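Local atomic coordinates of 3-oxosteroid 1-dehydrogenase (Sterolibacterium denitrificans, PDB entry 7P18), a protein that binds FAD and probably uses it to oxidise 3-oxosteroids, introducing a double bond between C1 and C2 of the steroid A ring. Residues A[117-122]-A[362-367]; A[187-192]-A[201-206]; A[311-316]-A[511-516]. All blocks are in the same frame, centred on the assembly; numbering follows the deposited sequence.

Interaction 1. Residues A[117-122]-A[362-367]; sequences DYYQHL and PYLEFG. With ANB (androsta-1,4-diene-3,17-dione), chain D.
Tyr118 runs alongside Pro362 and ends against Tyr363. Its CD2 meets CB of Pro362 at 3.8 Å, the two side chains running past each other in opposite directions, and farther out CE2 of Tyr118 lies 3.9 Å from CZ of Tyr363. The two tyrosine rings are turned steeply against each other, planes at 79°, and the phenol oxygen of Tyr363 arrives near the plane of the Tyr118 ring, at its edge. There the hydroxyls join in a hydrogen bond of 2.9 Å (Tyr118 OH to Tyr363 OH), which either could donate.

A second polar link lies farther along. Tyr119 OH donates to OE2 of Glu365 at 2.6 Å, on the syn side of the carboxylate but out of its plane, with the ring standing almost square to the carboxylate. Glu365 reaches this point because its chain bends at chi2 (79°). The same phenol oxygen also accepts the backbone N-H of Tyr536, which would probably polarise the hydroxyl and strengthen its bond to Glu365.

Edge-to-face contacts with Phe338 and Tyr536 hem in the Tyr363 ring, and its CZ comes within 3.5 Å of steroid atom C2. Tyr118, hydrogen-bonded to Tyr363, stands beside it at the tyrosine-rich end of the pocket that holds the A ring of androsta-1,4-diene-3,17-dione.

Interaction 2. Residues A[187-192]-A[201-206]; sequences LGRYYL and RHDRKR
Tyr190 and Asp203 form the tight, buried part of this contact, while Arg201 and the outer length of Lys205 mark its looser border. The Tyr190 ring leaves the helix with CG anti to the backbone N (chi1 175°), which carries it across to the 201-206 loop edge first. Its CD2 touches CB of Asp203 at 3.8 Å, close to the plane of the ring, and the carboxylate of Asp203 stands nearly perpendicular to that ring. Beyond this edge the hydroxyl donates to a backbone carbonyl, Tyr190 OH to Arg201 O at 2.7 Å, approaching from above the carbonyl plane rather than on a lone pair.

In the charged half the guanidinium of Arg189 and the carboxylate of Asp203 meet nearly coplanar. Arg189 NH2 makes a salt bridge to the syn lone pair of Asp203 OD2 at 2.7 Å, although the N-H points well off the line (135°). Both partners are gripped again by strand 162-163, since Ser163 N donates to the same carboxylate oxygen and Ser163 O accepts from the same NH2. Asp203 OD1 is occupied too, by Lys205 N at 2.9 Å.

Toward the surface the fit relaxes. Lys205 brings CG to within 3.6 Å of Arg189 NE, but its chain then leads away, leaving NZ of Lys205 6.3 Å from NE of Arg189, so the two like charges do not touch. Arg201 contributes its carbonyl, while its side chain lies along the exposed border.

The bond from Lys205 N to Asp203 OD1 closes an Asx turn that leads into strand 205-206, and so the contact joins the end of helix 179-191 to the lead-in of a strand that pairs antiparallel with strand 131-138.

Interaction 3. Residues A[311-316]-A[511-516]; sequences GARAEL and LDESDR
Gly311 meets the 511-516 turn through its carbonyl, which sits 3.2 Å from Asp512 CA in a CA-H...O contact. The same oxygen takes a weak, bent bond from Glu513 N, and a water joins these two atoms as well, donating to Gly311 O and accepting from Glu513 N. With positive phi, Gly311 is the C-prime residue of the Schellman motif that ends helix 302-309, so the chain leaves that helix directly beside the turn.

Ala312 follows, its CB pointing away from the turn and against Ala307 of the helix just ended. Its CA lies 3.6 Å from Leu511 O.

Arg313 does most of the holding. Its backbone N gives an almost straight bond to Leu511 O, 2.9 Å and 178°, in the carbonyl plane. The segment it grips is the connection between strands 509-511 and 517-518, which contains a type I beta turn from Asp512 to Asp515. Ser514 N closes an Asx turn on Asp512 OD1 at 2.8 Å, and Arg516 N adds a second bond to that oxygen at 3.0 Å from the opposite face. The Arg313 side chain, extended from CG to NE, crosses Glu513 at about a right angle. Its NH1 makes a salt bridge to the syn lone pair of Glu513 OE1 at 3.0 Å, within the guanidinium plane, though the two flat groups are 77° apart.

At Ala314 the backbone N donates to a water that in turn gives a bond to Glu513 OE2, the oxygen not used by Arg313. Glu315 then supplies the other arm of the salt-bridge network: Arg313 NE, at 3.0 Å, and more loosely NH2 both donate to its OE2, the NE bond using the anti lone pair.

In the fold
Interaction 1 is the buried one, pairing tyrosines with a proline and a glutamate next to the steroid; interaction 2 is partly buried, and interaction 3 lies at the surface. The chemistry shifts with place: 117-122 with 362-367 is held through phenol hydroxyls, 187-192 with 201-206 through one salt bridge and one phenol bond to a carbonyl, and 311-316 with 511-516 through backbone bonds, a three-residue salt-bridge network and bridging waters. Interactions 2 and 3 lie on opposite sides of the chain's centre, their own centres about 48 Å apart. None shares a segment; interaction 2 is nested in the loop closed by interaction 1, whereas interaction 3 crosses it.

Interaction 1. Residues A[117-122]-A[362-367]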
loop_
_atom_site.group_PDB
_atom_site.type_symbol
_atom_site.label_atom_id
_atom_site.label_comp_id
_atom_site.label_asym_id
_atom_site.label_seq_id
_atom_site.Cartn_x
_atom_site.Cartn_y
_atom_site.Cartn_z
ATOM N N ASP A 117 15.294 -0.392 -4.388
ATOM C CA ASP A 117 14.581 0.911 -4.449
ATOM C C ASP A 117 13.929 1.064 -5.838
ATOM O O ASP A 117 14.442 0.535 -6.839
ATOM C CB ASP A 117 15.529 2.057 -4.153
ATOM C CG ASP A 117 15.969 2.122 -2.701
ATOM O OD1 ASP A 117 15.334 1.450 -1.844
ATOM O OD2 ASP A 117 16.930 2.851 -2.451
ATOM N N TYR A 118 12.827 1.805 -5.923
ATOM C CA TYR A 118 12.028 1.855 -7.182
ATOM C C TYR A 118 12.682 2.681 -8.280
ATOM O O TYR A 118 12.264 2.555 -9.422
ATOM C CB TYR A 118 10.609 2.322 -6.847
ATOM C CG TYR A 118 9.741 1.261 -6.208
ATOM C CD1 TYR A 118 10.237 0.048 -5.733
ATOM C CD2 TYR A 118 8.386 1.489 -6.058
ATOM C CE1 TYR A 118 9.418 -0.890 -5.124
ATOM C CE2 TYR A 118 7.550 0.557 -5.473
ATOM C CZ TYR A 118 8.056 -0.649 -5.026
ATOM O OH TYR A 118 7.190 -1.529 -4.431
ATOM N N TYR A 119 13.569 3.626 -7.961
ATOM C CA TYR A 119 14.120 4.576 -8.943
ATOM C C TYR A 119 15.634 4.363 -9.042
ATOM O O TYR A 119 16.417 5.125 -8.458
ATOM C CB TYR A 119 13.800 6.027 -8.569
ATOM C CG TYR A 119 12.346 6.358 -8.350
ATOM C CD1 TYR A 119 11.372 6.120 -9.317
ATOM C CD2 TYR A 119 11.940 6.952 -7.173
ATOM C CE1 TYR A 119 10.031 6.435 -9.080
ATOM C CE2 TYR A 119 10.615 7.278 -6.936
ATOM C CZ TYR A 119 9.666 7.070 -7.916
ATOM O OH TYR A 119 8.375 7.419 -7.644
ATOM N N GLN A 120 16.052 3.292 -9.718
ATOM C CA GLN A 120 17.479 2.914 -9.752
ATOM C C GLN A 120 18.264 3.988 -10.528
ATOM O O GLN A 120 19.489 4.082 -10.325
ATOM C CB GLN A 120 17.649 1.537 -10.386
ATOM C CG GLN A 120 17.169 0.413 -9.480
ATOM C CD GLN A 120 17.966 0.286 -8.210
ATOM O OE1 GLN A 120 19.178 0.198 -8.249
ATOM N NE2 GLN A 120 17.279 0.326 -7.062
ATOM N N HIS A 121 17.606 4.765 -11.381
ATOM C CA HIS A 121 18.266 5.839 -12.170
ATOM C C HIS A 121 18.542 7.086 -11.315
ATOM O O HIS A 121 19.210 7.974 -11.827
ATOM C CB HIS A 121 17.417 6.194 -13.363
ATOM C CG HIS A 121 16.042 6.643 -12.981
ATOM N ND1 HIS A 121 14.992 5.728 -12.763
ATOM C CD2 HIS A 121 15.535 7.868 -12.711
ATOM C CE1 HIS A 121 13.899 6.405 -12.447
ATOM N NE2 HIS A 121 14.206 7.704 -12.376
ATOM N N LEU A 122 17.969 7.227 -10.123
ATOM C CA LEU A 122 18.179 8.447 -9.295
ATOM C C LEU A 122 19.440 8.300 -8.461
ATOM O O LEU A 122 19.785 7.205 -8.014
ATOM C CB LEU A 122 16.955 8.704 -8.418
ATOM C CG LEU A 122 15.716 9.200 -9.165
ATOM C CD1 LEU A 122 14.635 9.568 -8.165
ATOM C CD2 LEU A 122 16.020 10.383 -10.109
ATOM N N PRO A 362 7.041 0.806 -11.639
ATOM C CA PRO A 362 6.392 0.922 -10.339
ATOM C C PRO A 362 4.926 1.343 -10.537
ATOM O O PRO A 362 4.647 2.106 -11.468
ATOM C CB PRO A 362 7.187 2.022 -9.614
ATOM C CG PRO A 362 8.569 1.921 -10.268
ATOM C CD PRO A 362 8.283 1.599 -11.729
ATOM N N TYR A 363 4.045 0.854 -9.651
ATOM C CA TYR A 363 2.569 1.023 -9.793
ATOM C C TYR A 363 2.177 2.504 -9.778
ATOM O O TYR A 363 1.221 2.860 -10.518
ATOM C CB TYR A 363 1.793 0.220 -8.759
ATOM C CG TYR A 363 2.488 -0.005 -7.441
ATOM C CD1 TYR A 363 3.466 -0.980 -7.338
ATOM C CD2 TYR A 363 2.151 0.694 -6.310
ATOM C CE1 TYR A 363 4.104 -1.237 -6.134
ATOM C CE2 TYR A 363 2.798 0.456 -5.094
ATOM C CZ TYR A 363 3.796 -0.493 -5.012
ATOM O OH TYR A 363 4.490 -0.746 -3.842
ATOM N N LEU A 364 2.821 3.363 -8.983
ATOM C CA LEU A 364 2.448 4.804 -8.973
ATOM C C LEU A 364 2.598 5.411 -10.359
ATOM O O LEU A 364 1.638 6.039 -10.881
ATOM C CB LEU A 364 3.307 5.559 -7.953
ATOM C CG LEU A 364 3.044 7.053 -7.864
ATOM C CD1 LEU A 364 1.692 7.356 -7.266
ATOM C CD2 LEU A 364 4.118 7.747 -7.031
ATOM N N GLU A 365 3.752 5.213 -10.985
ATOM C CA GLU A 365 4.055 5.782 -12.314
ATOM C C GLU A 365 3.188 5.104 -13.372
ATOM O O GLU A 365 2.851 5.786 -14.350
ATOM C CB GLU A 365 5.546 5.659 -12.610
ATOM C CG GLU A 365 6.348 6.772 -11.919
ATOM C CD GLU A 365 6.610 6.572 -10.454
ATOM O OE1 GLU A 365 6.555 5.405 -10.030
ATOM O OE2 GLU A 365 6.853 7.601 -9.737
ATOM N N PHE A 366 2.858 3.819 -13.185
ATOM C CA PHE A 366 1.967 3.083 -14.121
ATOM C C PHE A 366 0.593 3.783 -14.171
ATOM O O PHE A 366 0.122 4.099 -15.265
ATOM C CB PHE A 366 1.916 1.620 -13.706
ATOM C CG PHE A 366 1.191 0.738 -14.695
ATOM C CD1 PHE A 366 -0.188 0.789 -14.767
ATOM C CD2 PHE A 366 1.882 -0.199 -15.465
ATOM C CE1 PHE A 366 -0.873 -0.001 -15.664
ATOM C CE2 PHE A 366 1.192 -1.025 -16.334
ATOM C CZ PHE A 366 -0.193 -0.933 -16.420
ATOM N N GLY A 367 -0.056 4.004 -13.020
ATOM C CA GLY A 367 -1.319 4.767 -12.916
ATOM C C GLY A 367 -1.205 6.132 -13.571
ATOM O O GLY A 367 -2.077 6.487 -14.424
HETATM C C1 ANB D . 2.875 -3.188 -2.179
HETATM C C10 ANB D . 3.845 -4.329 -2.107
HETATM C C11 ANB D . 1.916 -6.055 -2.476
HETATM C C12 ANB D . 1.368 -7.465 -2.211
HETATM C C13 ANB D . 2.470 -8.502 -2.326
HETATM C C14 ANB D . 3.546 -8.151 -1.288
HETATM C C15 ANB D . 4.422 -9.410 -1.227
HETATM C C16 ANB D . 3.420 -10.565 -1.401
HETATM C C17 ANB D . 2.144 -9.931 -1.917
HETATM C C18 ANB D . 3.014 -8.629 -3.769
HETATM C C19 ANB D . 4.464 -4.481 -3.525
HETATM C C2 ANB D . 3.184 -1.922 -1.894
HETATM C C3 ANB D . 4.426 -1.597 -1.194
HETATM C C4 ANB D . 5.142 -2.754 -0.673
HETATM C C5 ANB D . 4.949 -4.001 -1.125
HETATM C C6 ANB D . 5.884 -5.113 -0.741
HETATM C C7 ANB D . 5.177 -6.422 -0.419
HETATM C C8 ANB D . 4.198 -6.792 -1.524
HETATM C C9 ANB D . 3.146 -5.664 -1.640
HETATM O O1 ANB D . 4.813 -0.433 -1.029
HETATM O O2 ANB D . 1.073 -10.487 -2.002
#

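Interaction 2. Residues A[187-192]-A[201-206]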
loop_
_atom_site.group_PDB
_atom_site.type_symbol
_atom_site.label_atom_id
_atom_site.label_comp_id
_atom_site.label_asym_id
_atom_site.label_seq_id
_atom_site.Cartn_x
_atom_site.Cartn_y
_atom_site.Cartn_z
ATOM N N LEU A 187 2.370 -24.759 4.026
ATOM C CA LEU A 187 1.100 -25.534 4.122
ATOM C C LEU A 187 1.241 -26.612 5.191
ATOM O O LEU A 187 0.299 -26.792 5.984
ATOM C CB LEU A 187 0.754 -26.078 2.739
ATOM C CG LEU A 187 0.222 -25.003 1.802
ATOM C CD1 LEU A 187 0.319 -25.434 0.355
ATOM C CD2 LEU A 187 -1.216 -24.647 2.172
ATOM N N GLY A 188 2.417 -27.218 5.279
ATOM C CA GLY A 188 2.790 -28.109 6.389
ATOM C C GLY A 188 2.457 -27.513 7.738
ATOM O O GLY A 188 1.627 -28.117 8.453
ATOM N N ARG A 189 3.068 -26.372 8.079
ATOM C CA ARG A 189 2.900 -25.682 9.393
ATOM C C ARG A 189 1.399 -25.520 9.684
ATOM O O ARG A 189 0.994 -25.760 10.833
ATOM C CB ARG A 189 3.592 -24.309 9.351
ATOM C CG ARG A 189 3.665 -23.578 10.684
ATOM C CD ARG A 189 4.001 -22.104 10.512
ATOM N NE ARG A 189 2.941 -21.420 9.775
ATOM C CZ ARG A 189 3.091 -20.803 8.608
ATOM N NH1 ARG A 189 4.286 -20.727 8.035
ATOM N NH2 ARG A 189 2.045 -20.235 8.026
ATOM N N TYR A 190 0.638 -25.105 8.661
ATOM C CA TYR A 190 -0.808 -24.740 8.708
ATOM C C TYR A 190 -1.648 -25.963 9.139
ATOM O O TYR A 190 -2.420 -25.880 10.127
ATOM C CB TYR A 190 -1.239 -24.201 7.337
ATOM C CG TYR A 190 -2.712 -23.903 7.193
ATOM C CD1 TYR A 190 -3.622 -24.909 6.901
ATOM C CD2 TYR A 190 -3.201 -22.615 7.348
ATOM C CE1 TYR A 190 -4.977 -24.645 6.788
ATOM C CE2 TYR A 190 -4.553 -22.333 7.225
ATOM C CZ TYR A 190 -5.444 -23.356 6.952
ATOM O OH TYR A 190 -6.773 -23.093 6.829
ATOM N N TYR A 191 -1.481 -27.082 8.437
ATOM C CA TYR A 191 -2.279 -28.316 8.665
ATOM C C TYR A 191 -1.880 -28.947 9.999
ATOM O O TYR A 191 -2.773 -29.448 10.687
ATOM C CB TYR A 191 -2.202 -29.221 7.443
ATOM C CG TYR A 191 -3.044 -28.709 6.299
ATOM C CD1 TYR A 191 -4.426 -28.671 6.399
ATOM C CD2 TYR A 191 -2.477 -28.285 5.113
ATOM C CE1 TYR A 191 -5.221 -28.198 5.366
ATOM C CE2 TYR A 191 -3.254 -27.802 4.068
ATOM C CZ TYR A 191 -4.635 -27.765 4.191
ATOM O OH TYR A 191 -5.426 -27.319 3.164
ATOM N N LEU A 192 -0.619 -28.850 10.410
ATOM C CA LEU A 192 -0.136 -29.506 11.653
ATOM C C LEU A 192 -0.359 -28.593 12.865
ATOM O O LEU A 192 0.086 -28.961 13.981
ATOM C CB LEU A 192 1.330 -29.889 11.455
ATOM C CG LEU A 192 1.626 -30.560 10.107
ATOM C CD1 LEU A 192 2.998 -31.217 10.115
ATOM C CD2 LEU A 192 0.552 -31.574 9.720
ATOM N N ARG A 201 -10.379 -21.673 10.653
ATOM C CA ARG A 201 -9.862 -21.946 9.280
ATOM C C ARG A 201 -8.830 -20.874 8.855
ATOM O O ARG A 201 -8.226 -21.036 7.785
ATOM C CB ARG A 201 -11.017 -22.007 8.280
ATOM C CG ARG A 201 -12.170 -22.894 8.740
ATOM C CD ARG A 201 -13.080 -23.392 7.626
ATOM N NE ARG A 201 -12.368 -24.122 6.586
ATOM C CZ ARG A 201 -11.853 -25.351 6.708
ATOM N NH1 ARG A 201 -11.963 -26.027 7.841
ATOM N NH2 ARG A 201 -11.220 -25.907 5.686
ATOM N N HIS A 202 -8.674 -19.792 9.624
ATOM C CA HIS A 202 -7.620 -18.751 9.429
ATOM C C HIS A 202 -6.285 -19.279 9.959
ATOM O O HIS A 202 -6.269 -19.851 11.070
ATOM C CB HIS A 202 -7.971 -17.461 10.185
ATOM C CG HIS A 202 -9.187 -16.767 9.676
ATOM N ND1 HIS A 202 -9.364 -16.487 8.334
ATOM C CD2 HIS A 202 -10.252 -16.255 10.329
ATOM C CE1 HIS A 202 -10.505 -15.844 8.171
ATOM N NE2 HIS A 202 -11.072 -15.695 9.397
ATOM N N ASP A 203 -5.195 -19.045 9.223
ATOM C CA ASP A 203 -3.835 -19.309 9.751
ATOM C C ASP A 203 -3.678 -18.463 11.004
ATOM O O ASP A 203 -3.997 -17.247 10.976
ATOM C CB ASP A 203 -2.766 -19.036 8.693
ATOM C CG ASP A 203 -1.385 -19.545 9.033
ATOM O OD1 ASP A 203 -1.144 -19.907 10.210
ATOM O OD2 ASP A 203 -0.542 -19.502 8.115
ATOM N N ARG A 204 -3.277 -19.112 12.087
ATOM C CA ARG A 204 -2.914 -18.489 13.377
ATOM C C ARG A 204 -1.724 -17.521 13.186
ATOM O O ARG A 204 -1.615 -16.521 13.940
ATOM C CB ARG A 204 -2.515 -19.611 14.336
ATOM C CG ARG A 204 -2.078 -19.119 15.703
ATOM C CD ARG A 204 -2.103 -20.247 16.707
ATOM N NE ARG A 204 -1.048 -21.193 16.445
ATOM C CZ ARG A 204 0.144 -21.167 17.017
ATOM N NH1 ARG A 204 0.458 -20.227 17.891
ATOM N NH2 ARG A 204 1.029 -22.094 16.705
ATOM N N LYS A 205 -0.804 -17.912 12.321
ATOM C CA LYS A 205 0.349 -17.077 11.911
ATOM C C LYS A 205 -0.157 -16.079 10.876
ATOM O O LYS A 205 -0.793 -16.497 9.861
ATOM C CB LYS A 205 1.495 -17.908 11.335
ATOM C CG LYS A 205 2.090 -18.941 12.280
ATOM C CD LYS A 205 2.632 -18.333 13.517
ATOM C CE LYS A 205 3.218 -19.364 14.444
ATOM N NZ LYS A 205 4.157 -18.730 15.395
ATOM N N ARG A 206 0.129 -14.808 11.119
ATOM C CA ARG A 206 -0.202 -13.717 10.174
ATOM C C ARG A 206 1.101 -13.180 9.568
ATOM O O ARG A 206 2.131 -13.136 10.246
ATOM C CB ARG A 206 -1.018 -12.655 10.919
ATOM C CG ARG A 206 -2.176 -13.159 11.773
ATOM C CD ARG A 206 -3.129 -14.087 11.045
ATOM N NE ARG A 206 -3.688 -13.535 9.829
ATOM C CZ ARG A 206 -4.214 -14.235 8.821
ATOM N NH1 ARG A 206 -4.268 -15.557 8.846
ATOM N NH2 ARG A 206 -4.690 -13.602 7.764
#

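Interaction 3. Residues A[311-316]-A[511-516]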
loop_
_atom_site.group_PDB
_atom_site.type_symbol
_atom_site.label_atom_id
_atom_site.label_comp_id
_atom_site.label_asym_id
_atom_site.label_seq_id
_atom_site.Cartn_x
_atom_site.Cartn_y
_atom_site.Cartn_z
ATOM N N GLY A 311 -9.394 25.752 8.978
ATOM C CA GLY A 311 -8.277 26.520 8.382
ATOM C C GLY A 311 -7.037 25.682 8.032
ATOM O O GLY A 311 -6.068 26.269 7.525
ATOM N N ALA A 312 -7.055 24.366 8.227
ATOM C CA ALA A 312 -5.908 23.508 7.834
ATOM C C ALA A 312 -5.681 23.646 6.333
ATOM O O ALA A 312 -6.650 23.708 5.578
ATOM C CB ALA A 312 -6.176 22.085 8.240
ATOM N N ARG A 313 -4.438 23.689 5.910
ATOM C CA ARG A 313 -4.036 23.685 4.486
ATOM C C ARG A 313 -3.928 22.236 3.979
ATOM O O ARG A 313 -3.548 21.332 4.772
ATOM C CB ARG A 313 -2.708 24.420 4.300
ATOM C CG ARG A 313 -2.171 24.405 2.872
ATOM C CD ARG A 313 -1.097 25.459 2.740
ATOM N NE ARG A 313 -0.454 25.315 1.462
ATOM C CZ ARG A 313 -0.971 25.748 0.325
ATOM N NH1 ARG A 313 -2.135 26.388 0.319
ATOM N NH2 ARG A 313 -0.314 25.549 -0.805
ATOM N N ALA A 314 -4.272 22.018 2.719
ATOM C CA ALA A 314 -4.113 20.692 2.057
ATOM C C ALA A 314 -3.199 20.829 0.844
ATOM O O ALA A 314 -3.171 21.896 0.208
ATOM C CB ALA A 314 -5.457 20.127 1.678
ATOM N N GLU A 315 -2.467 19.771 0.505
ATOM C CA GLU A 315 -1.584 19.762 -0.677
ATOM C C GLU A 315 -1.618 18.380 -1.330
ATOM O O GLU A 315 -2.026 17.411 -0.664
ATOM C CB GLU A 315 -0.133 20.135 -0.311
ATOM C CG GLU A 315 0.042 21.604 0.004
ATOM C CD GLU A 315 1.470 22.074 0.241
ATOM O OE1 GLU A 315 2.435 21.251 0.093
ATOM O OE2 GLU A 315 1.607 23.287 0.522
ATOM N N LEU A 316 -1.170 18.334 -2.585
ATOM C CA LEU A 316 -1.053 17.107 -3.402
ATOM C C LEU A 316 -2.427 16.422 -3.575
ATOM O O LEU A 316 -2.448 15.238 -3.887
ATOM C CB LEU A 316 -0.007 16.202 -2.740
ATOM C CG LEU A 316 1.401 16.793 -2.710
ATOM C CD1 LEU A 316 2.345 15.938 -1.880
ATOM C CD2 LEU A 316 1.899 16.959 -4.128
ATOM N N LEU A 511 -0.632 22.351 9.633
ATOM C CA LEU A 511 -0.394 23.777 9.305
ATOM C C LEU A 511 -1.634 24.411 8.674
ATOM O O LEU A 511 -2.316 23.767 7.839
ATOM C CB LEU A 511 0.804 23.870 8.351
ATOM C CG LEU A 511 2.102 23.215 8.848
ATOM C CD1 LEU A 511 3.254 23.426 7.892
ATOM C CD2 LEU A 511 2.513 23.755 10.214
ATOM N N ASP A 512 -1.873 25.690 8.999
ATOM C CA ASP A 512 -2.955 26.493 8.385
ATOM C C ASP A 512 -2.432 27.130 7.089
ATOM O O ASP A 512 -1.271 26.880 6.715
ATOM C CB ASP A 512 -3.522 27.453 9.427
ATOM C CG ASP A 512 -2.618 28.631 9.779
ATOM O OD1 ASP A 512 -1.615 28.870 9.065
ATOM O OD2 ASP A 512 -2.949 29.278 10.778
ATOM N N GLU A 513 -3.244 27.975 6.446
ATOM C CA GLU A 513 -2.911 28.597 5.132
ATOM C C GLU A 513 -1.703 29.543 5.272
ATOM O O GLU A 513 -1.096 29.904 4.233
ATOM C CB GLU A 513 -4.169 29.264 4.566
ATOM C CG GLU A 513 -5.270 28.275 4.227
ATOM C CD GLU A 513 -4.996 27.349 3.042
ATOM O OE1 GLU A 513 -3.970 27.526 2.376
ATOM O OE2 GLU A 513 -5.813 26.401 2.797
ATOM N N SER A 514 -1.328 29.907 6.502
ATOM C CA SER A 514 -0.170 30.789 6.800
ATOM C C SER A 514 1.032 29.987 7.286
ATOM O O SER A 514 1.957 30.629 7.749
ATOM C CB SER A 514 -0.545 31.854 7.800
ATOM O OG SER A 514 -1.595 32.654 7.271
ATOM N N ASP A 515 1.033 28.653 7.149
ATOM C CA ASP A 515 2.121 27.764 7.647
ATOM C C ASP A 515 2.247 27.853 9.173
ATOM O O ASP A 515 3.285 27.457 9.695
ATOM C CB ASP A 515 3.478 28.075 6.994
ATOM C CG ASP A 515 3.526 27.724 5.513
ATOM O OD1 ASP A 515 3.248 26.538 5.166
ATOM O OD2 ASP A 515 3.838 28.639 4.711
ATOM N N ARG A 516 1.214 28.298 9.878
ATOM C CA ARG A 516 1.202 28.308 11.361
ATOM C C ARG A 516 0.621 26.994 11.861
ATOM O O ARG A 516 -0.474 26.613 11.438
ATOM C CB ARG A 516 0.375 29.498 11.845
ATOM C CG ARG A 516 0.374 29.649 13.357
ATOM C CD ARG A 516 -0.457 30.818 13.875
ATOM N NE ARG A 516 -0.440 30.861 15.339
ATOM C CZ ARG A 516 -1.217 30.119 16.155
ATOM N NH1 ARG A 516 -2.112 29.263 15.673
ATOM N NH2 ARG A 516 -1.096 30.240 17.468
HETATM O O HOH W 1 -5.654 29.259 7.765
HETATM O O HOH W 2 -8.120 25.341 4.379
HETATM O O HOH W 3 -5.695 24.177 1.177
#